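Local coordinates for protein hemolysin BL lytic component L1 (Bacillus cereus, PDB 7NMQ) that probably acts as one lytic component of the multipart hemolysin BL enterotoxin, a member of the ClyA-like alpha-helical pore-forming toxins, at residues Ala108-Lys111 with Glu112-Asp116; Glu288-Ala291 with Tyr292-Gln295. All coordinates share one frame; numbering follows the deposited sequence.

Interaction 1: Ala108-Lys111 with Glu112-Asp116; sequences AGLK and EGIND. With EDO (1,2-ethanediol), chain F.
Ala108 to Lys111 hand their carbonyls in turn to the amides of Glu112 to Asn115, four successive i to i+4 bonds in the first turns of helix 107-154. The shortest is Asn115 N to Lys111 O at 2.8 Å. The longest is Gly113 N to Gly109 O at 3.2 Å. The outer side adds a water-mediated link: one water donates to Ala108 O at 2.8 Å and to Glu112 OE1 at 3.2 Å, so Ala108 O is gripped by both amide and water. A bend at chi2 (74°) curls the Glu112 carboxylate back to this water. On the buried side Leu110 and Ile114 lie side by side, CD1 of Leu110 4.2 Å from CG1 of Ile114, and pack on Ile325 and Leu321 of helix 275-325; Leu110 also meets helices 45-103 and 330-357. The Lys111 chain, bent at chi3, runs along Leu322 and Ile325 to a salt bridge between NZ and Asp326 OD2. Asn115 OD1 accepts a bond from O2 of a 1,2-ethanediol at 3.1 Å, a molecule probably left from crystallisation. One apolar stripe facing its neighbours and a polar, solvated back are the signature of an amphipathic helix in an alpha-helical bundle.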
ATOM      1  N   ALA A 108     -38.592 -18.633  -6.295  1.00 15.34           N
ATOM      2  CA  ALA A 108     -37.519 -19.653  -6.231  1.00 14.88           C
ATOM      3  C   ALA A 108     -36.336 -19.173  -7.070  1.00 13.96           C
ATOM      4  O   ALA A 108     -35.197 -19.326  -6.660  1.00 13.65           O
ATOM      5  CB  ALA A 108     -37.962 -21.014  -6.718  1.00 16.67           C
ATOM      6  N   GLY A 109     -36.633 -18.674  -8.261  1.00 13.88           N
ATOM      7  CA  GLY A 109     -35.614 -18.168  -9.189  1.00 13.20           C
ATOM      8  C   GLY A 109     -34.819 -17.013  -8.607  1.00 12.88           C
ATOM      9  O   GLY A 109     -33.589 -16.948  -8.753  1.00 14.60           O
ATOM     10  N   LEU A 110     -35.509 -16.071  -7.998  1.00 12.45           N
ATOM     11  CA  LEU A 110     -34.843 -14.908  -7.397  1.00 11.88           C
ATOM     12  C   LEU A 110     -33.979 -15.402  -6.235  1.00 12.39           C
ATOM     13  O   LEU A 110     -32.822 -14.990  -6.105  1.00 13.48           O
ATOM     14  CB  LEU A 110     -35.883 -13.891  -6.936  1.00 12.27           C
ATOM     15  CG  LEU A 110     -35.255 -12.655  -6.276  1.00 12.49           C
ATOM     16  CD1 LEU A 110     -34.368 -11.865  -7.221  1.00 13.54           C
ATOM     17  CD2 LEU A 110     -36.309 -11.769  -5.693  1.00 13.72           C
ATOM     18  N   LYS A 111     -34.535 -16.220  -5.366  1.00 12.56           N
ATOM     19  CA  LYS A 111     -33.778 -16.730  -4.204  1.00 12.91           C
ATOM     20  C   LYS A 111     -32.528 -17.479  -4.670  1.00 13.04           C
ATOM     21  O   LYS A 111     -31.483 -17.313  -4.034  1.00 13.49           O
ATOM     22  CB  LYS A 111     -34.606 -17.668  -3.340  1.00 13.18           C
ATOM     23  CG  LYS A 111     -35.673 -16.961  -2.535  1.00 15.09           C
ATOM     24  CD  LYS A 111     -36.451 -17.932  -1.683  1.00 17.67           C
ATOM     25  CE  LYS A 111     -35.596 -18.390  -0.522  1.00 20.60           C
ATOM     26  NZ  LYS A 111     -36.381 -19.179   0.455  1.00 25.28           N
ATOM     27  N   GLU A 112     -32.611 -18.268  -5.730  1.00 13.61           N
ATOM     28  CA  GLU A 112     -31.432 -19.033  -6.190  1.00 14.67           C
ATOM     29  C   GLU A 112     -30.351 -18.044  -6.644  1.00 14.57           C
ATOM     30  O   GLU A 112     -29.168 -18.272  -6.339  1.00 14.94           O
ATOM     31  CB  GLU A 112     -31.816 -19.980  -7.311  1.00 16.80           C
ATOM     32  CG  GLU A 112     -30.769 -21.049  -7.530  1.00 20.17           C
ATOM     33  CD  GLU A 112     -30.736 -22.132  -6.461  1.00 25.52           C
ATOM     34  OE1 GLU A 112     -31.687 -22.239  -5.637  1.00 30.81           O
ATOM     35  OE2 GLU A 112     -29.801 -22.912  -6.502  1.00 33.12           O
ATOM     36  N   GLY A 113     -30.726 -17.002  -7.378  1.00 13.22           N
ATOM     37  CA  GLY A 113     -29.783 -15.974  -7.861  1.00 12.89           C
ATOM     38  C   GLY A 113     -29.126 -15.273  -6.699  1.00 12.36           C
ATOM     39  O   GLY A 113     -27.883 -15.129  -6.646  1.00 13.02           O
ATOM     40  N   ILE A 114     -29.934 -14.870  -5.726  1.00 12.00           N
ATOM     41  CA  ILE A 114     -29.371 -14.142  -4.554  1.00 12.10           C
ATOM     42  C   ILE A 114     -28.475 -15.095  -3.778  1.00 12.81           C
ATOM     43  O   ILE A 114     -27.400 -14.650  -3.327  1.00 12.56           O
ATOM     44  CB  ILE A 114     -30.516 -13.561  -3.707  1.00 12.20           C
ATOM     45  CG1 ILE A 114     -31.284 -12.488  -4.477  1.00 13.29           C
ATOM     46  CG2 ILE A 114     -30.003 -13.085  -2.371  1.00 13.33           C
ATOM     47  CD1 ILE A 114     -30.512 -11.272  -4.851  1.00 14.69           C
ATOM     48  N   ASN A 115     -28.874 -16.348  -3.618  1.00 12.93           N
ATOM     49  CA  ASN A 115     -28.015 -17.330  -2.915  1.00 13.41           C
ATOM     50  C   ASN A 115     -26.660 -17.482  -3.624  1.00 13.19           C
ATOM     51  O   ASN A 115     -25.653 -17.612  -2.930  1.00 13.68           O
ATOM     52  CB  ASN A 115     -28.723 -18.673  -2.741  1.00 15.42           C
ATOM     53  CG  ASN A 115     -28.035 -19.502  -1.692  1.00 20.51           C
ATOM     54  OD1 ASN A 115     -27.974 -19.083  -0.543  1.00 25.81           O
ATOM     55  ND2 ASN A 115     -27.418 -20.590  -2.114  1.00 25.66           N
ATOM     56  N   ASP A 116     -26.644 -17.520  -4.928  1.00 13.43           N
ATOM     57  CA  ASP A 116     -25.367 -17.661  -5.678  1.00 12.98           C
ATOM     58  C   ASP A 116     -24.479 -16.451  -5.385  1.00 13.08           C
ATOM     59  O   ASP A 116     -23.259 -16.600  -5.238  1.00 14.02           O
ATOM     60  CB  ASP A 116     -25.554 -17.724  -7.185  1.00 14.81           C
ATOM     61  CG  ASP A 116     -26.139 -19.021  -7.671  1.00 18.35           C
ATOM     62  OD1 ASP A 116     -26.304 -19.972  -6.840  1.00 22.07           O
ATOM     63  OD2 ASP A 116     -26.420 -19.088  -8.892  1.00 22.49           O
TER
HETATM   64  C1  EDO F 505     -24.727 -19.570   2.057  1.00 38.41           C
HETATM   65  O1  EDO F 505     -25.823 -18.664   2.056  1.00 40.13           O
HETATM   66  C2  EDO F 505     -24.072 -19.678   0.723  1.00 38.94           C
HETATM   67  O2  EDO F 505     -24.897 -19.249  -0.347  1.00 38.19           O
HETATM   68  O   HOH W   1     -34.620 -21.268  -4.720  1.00 21.69           O

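Interaction 2: Glu288-Ala291 with Tyr292-Gln295; sequences ETLA and YLYQ
Tyr292 lays one face of its ring over the carbonyl oxygen of Glu288, which sits 3.2 Å above the ring plane, displaced toward the rim; the closest ring atom, CG, is likewise 3.2 Å from Glu288 O. That same oxygen accepts the Tyr292 amide at 3.0 Å, with the donor in the carbonyl plane, so one residue meets it through both backbone and ring. Farther out, the Glu288 carboxylate stands almost perpendicular to the ring (86° between planes), and OE1 comes no nearer than 3.7 Å to Tyr292 OH. OE1 is hydrogen-bonded instead to O1 of a bound di(hydroxyethyl)ether, probably from the crystallisation liquor.

Two residues on, a second ring also covers a backbone carbonyl, that of the residue three before it. With chi1 at 78°, Tyr294 CG lies between its own backbone N and carbonyl carbon, which swings the ring back so that Ala291 O lies 3.5 Å above one face. Gln295 also closes on this oxygen: its backbone N donates to Ala291 O, and CG passes 3.2 Å from it. Leu290 and Leu293 form an aliphatic patch: Leu290 CD2 and Leu293 CD1 meet at 4.2 Å, their side chains crossing at a slant, and Leu293 N bonds to Thr289 O.

Beyond these two turns, neighbouring helices frame each group. Lys188 makes a cation-pi contact with Tyr292, Arg184 hydrogen-bonds Thr289 OG1, and Tyr143 meets Tyr294 edge to face. Leu293 packs on Met24 and Tyr27 of helix 10-33, while Leu290 reaches Phe149 of helix 107-154. Side chains fanning from two turns onto three other helices, 10-33, 107-154 and 173-200, mark a central stave of a long helical bundle, as in the ClyA-like toxins.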
ATOM      1  N   GLU A 288      15.526   3.386   8.649  1.00 11.09           N
ATOM      2  CA  GLU A 288      14.242   4.086   8.633  1.00 11.79           C
ATOM      3  C   GLU A 288      13.275   3.329   7.713  1.00 12.28           C
ATOM      4  O   GLU A 288      12.114   3.087   8.090  1.00 12.45           O
ATOM      5  CB  GLU A 288      14.416   5.538   8.239  1.00 12.82           C
ATOM      6  CG  GLU A 288      15.219   6.341   9.254  1.00 15.40           C
ATOM      7  CD  GLU A 288      14.598   6.226  10.660  1.00 21.65           C
ATOM      8  OE1 GLU A 288      13.392   6.539  10.833  1.00 27.23           O
ATOM      9  OE2 GLU A 288      15.279   5.689  11.561  1.00 26.91           O
ATOM     10  N   THR A 289      13.727   2.980   6.528  1.00 11.18           N
ATOM     11  CA  THR A 289      12.874   2.294   5.553  1.00 10.43           C
ATOM     12  C   THR A 289      12.423   0.956   6.123  1.00 11.17           C
ATOM     13  O   THR A 289      11.273   0.553   5.906  1.00 11.98           O
ATOM     14  CB  THR A 289      13.565   2.149   4.209  1.00 11.59           C
ATOM     15  OG1 THR A 289      13.830   3.458   3.712  1.00 14.60           O
ATOM     16  CG2 THR A 289      12.702   1.352   3.256  1.00 12.44           C
ATOM     17  N   LEU A 290      13.295   0.206   6.786  1.00 11.13           N
ATOM     18  CA  LEU A 290      12.862  -1.135   7.262  1.00 10.76           C
ATOM     19  C   LEU A 290      11.731  -0.979   8.278  1.00 11.07           C
ATOM     20  O   LEU A 290      10.896  -1.890   8.297  1.00 11.77           O
ATOM     21  CB  LEU A 290      14.022  -1.864   7.912  1.00 11.82           C
ATOM     22  CG  LEU A 290      15.128  -2.328   6.964  1.00 13.53           C
ATOM     23  CD1 LEU A 290      16.198  -3.090   7.727  1.00 16.64           C
ATOM     24  CD2 LEU A 290      14.628  -3.128   5.807  1.00 16.31           C
ATOM     25  N   ALA A 291      11.733   0.042   9.121  1.00 11.26           N
ATOM     26  CA  ALA A 291      10.644   0.298  10.086  1.00 12.00           C
ATOM     27  C   ALA A 291       9.389   0.745   9.323  1.00 12.26           C
ATOM     28  O   ALA A 291       8.324   0.199   9.601  1.00 13.44           O
ATOM     29  CB  ALA A 291      11.027   1.320  11.117  1.00 15.17           C
ATOM     30  N   TYR A 292       9.530   1.642   8.345  1.00 12.08           N
ATOM     31  CA  TYR A 292       8.376   2.108   7.545  1.00 12.47           C
ATOM     32  C   TYR A 292       7.727   0.911   6.830  1.00 12.59           C
ATOM     33  O   TYR A 292       6.476   0.884   6.670  1.00 13.87           O
ATOM     34  CB  TYR A 292       8.814   3.196   6.575  1.00 13.20           C
ATOM     35  CG  TYR A 292       9.302   4.463   7.224  1.00 13.88           C
ATOM     36  CD1 TYR A 292       8.874   4.870   8.483  1.00 17.95           C
ATOM     37  CD2 TYR A 292      10.078   5.339   6.510  1.00 15.76           C
ATOM     38  CE1 TYR A 292       9.326   6.050   9.062  1.00 22.32           C
ATOM     39  CE2 TYR A 292      10.539   6.520   7.079  1.00 19.50           C
ATOM     40  CZ  TYR A 292      10.147   6.902   8.348  1.00 21.95           C
ATOM     41  OH  TYR A 292      10.671   8.082   8.863  1.00 27.73           O
ATOM     42  N   LEU A 293       8.512  -0.060   6.370  1.00 11.25           N
ATOM     43  CA  LEU A 293       7.976  -1.253   5.678  1.00 11.94           C
ATOM     44  C   LEU A 293       7.029  -2.003   6.618  1.00 12.02           C
ATOM     45  O   LEU A 293       5.901  -2.316   6.175  1.00 13.22           O
ATOM     46  CB  LEU A 293       9.094  -2.180   5.195  1.00 13.12           C
ATOM     47  CG  LEU A 293       9.701  -1.848   3.842  1.00 14.13           C
ATOM     48  CD1 LEU A 293      11.062  -2.524   3.675  1.00 15.50           C
ATOM     49  CD2 LEU A 293       8.767  -2.314   2.731  1.00 14.76           C
ATOM     50  N   TYR A 294       7.434  -2.346   7.837  1.00 12.19           N
ATOM     51  CA  TYR A 294       6.509  -3.169   8.652  1.00 13.09           C
ATOM     52  C   TYR A 294       5.309  -2.285   9.039  1.00 13.73           C
ATOM     53  O   TYR A 294       4.185  -2.827   9.135  1.00 14.71           O
ATOM     54  CB  TYR A 294       7.196  -3.888   9.814  1.00 14.48           C
ATOM     55  CG  TYR A 294       7.508  -3.079  11.034  1.00 15.91           C
ATOM     56  CD1 TYR A 294       6.520  -2.683  11.912  1.00 15.80           C
ATOM     57  CD2 TYR A 294       8.826  -2.810  11.412  1.00 16.87           C
ATOM     58  CE1 TYR A 294       6.825  -1.954  13.057  1.00 18.19           C
ATOM     59  CE2 TYR A 294       9.131  -2.098  12.565  1.00 16.70           C
ATOM     60  CZ  TYR A 294       8.125  -1.651  13.395  1.00 19.77           C
ATOM     61  OH  TYR A 294       8.433  -0.958  14.536  1.00 21.76           O
ATOM     62  N   GLN A 295       5.485  -0.977   9.201  1.00 11.91           N
ATOM     63  CA  GLN A 295       4.374  -0.066   9.566  1.00 12.83           C
ATOM     64  C   GLN A 295       3.347  -0.035   8.435  1.00 12.90           C
ATOM     65  O   GLN A 295       2.129   0.008   8.705  1.00 14.05           O
ATOM     66  CB  GLN A 295       4.852   1.343   9.859  1.00 14.46           C
ATOM     67  CG  GLN A 295       5.757   1.410  11.069  1.00 15.33           C
ATOM     68  CD  GLN A 295       6.481   2.740  11.109  1.00 18.45           C
ATOM     69  OE1 GLN A 295       6.259   3.663  10.300  1.00 23.29           O
ATOM     70  NE2 GLN A 295       7.314   2.872  12.094  1.00 21.34           N
TER

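In the fold
Both interactions are single-helix contacts held by i to i+4 backbone bonds, yet their side chains answer to different surroundings. Interaction 1 lies about 37 Å from the chain centre, near the start of helix 107-154; interaction 2 lies about 13 Å from it, within helix 275-325, and their centres are about 47 Å apart. The two helices nevertheless pack on each other at both places, giving the pair a shared interface along the bundle. In both, leucines reach several helices. The difference lies in the glycines, bridging water and Lys111-Asp326 salt bridge of interaction 1, against the aromatic rings over carbonyls and the cation-pi contact of interaction 2, where none of the eight residues is fully exposed.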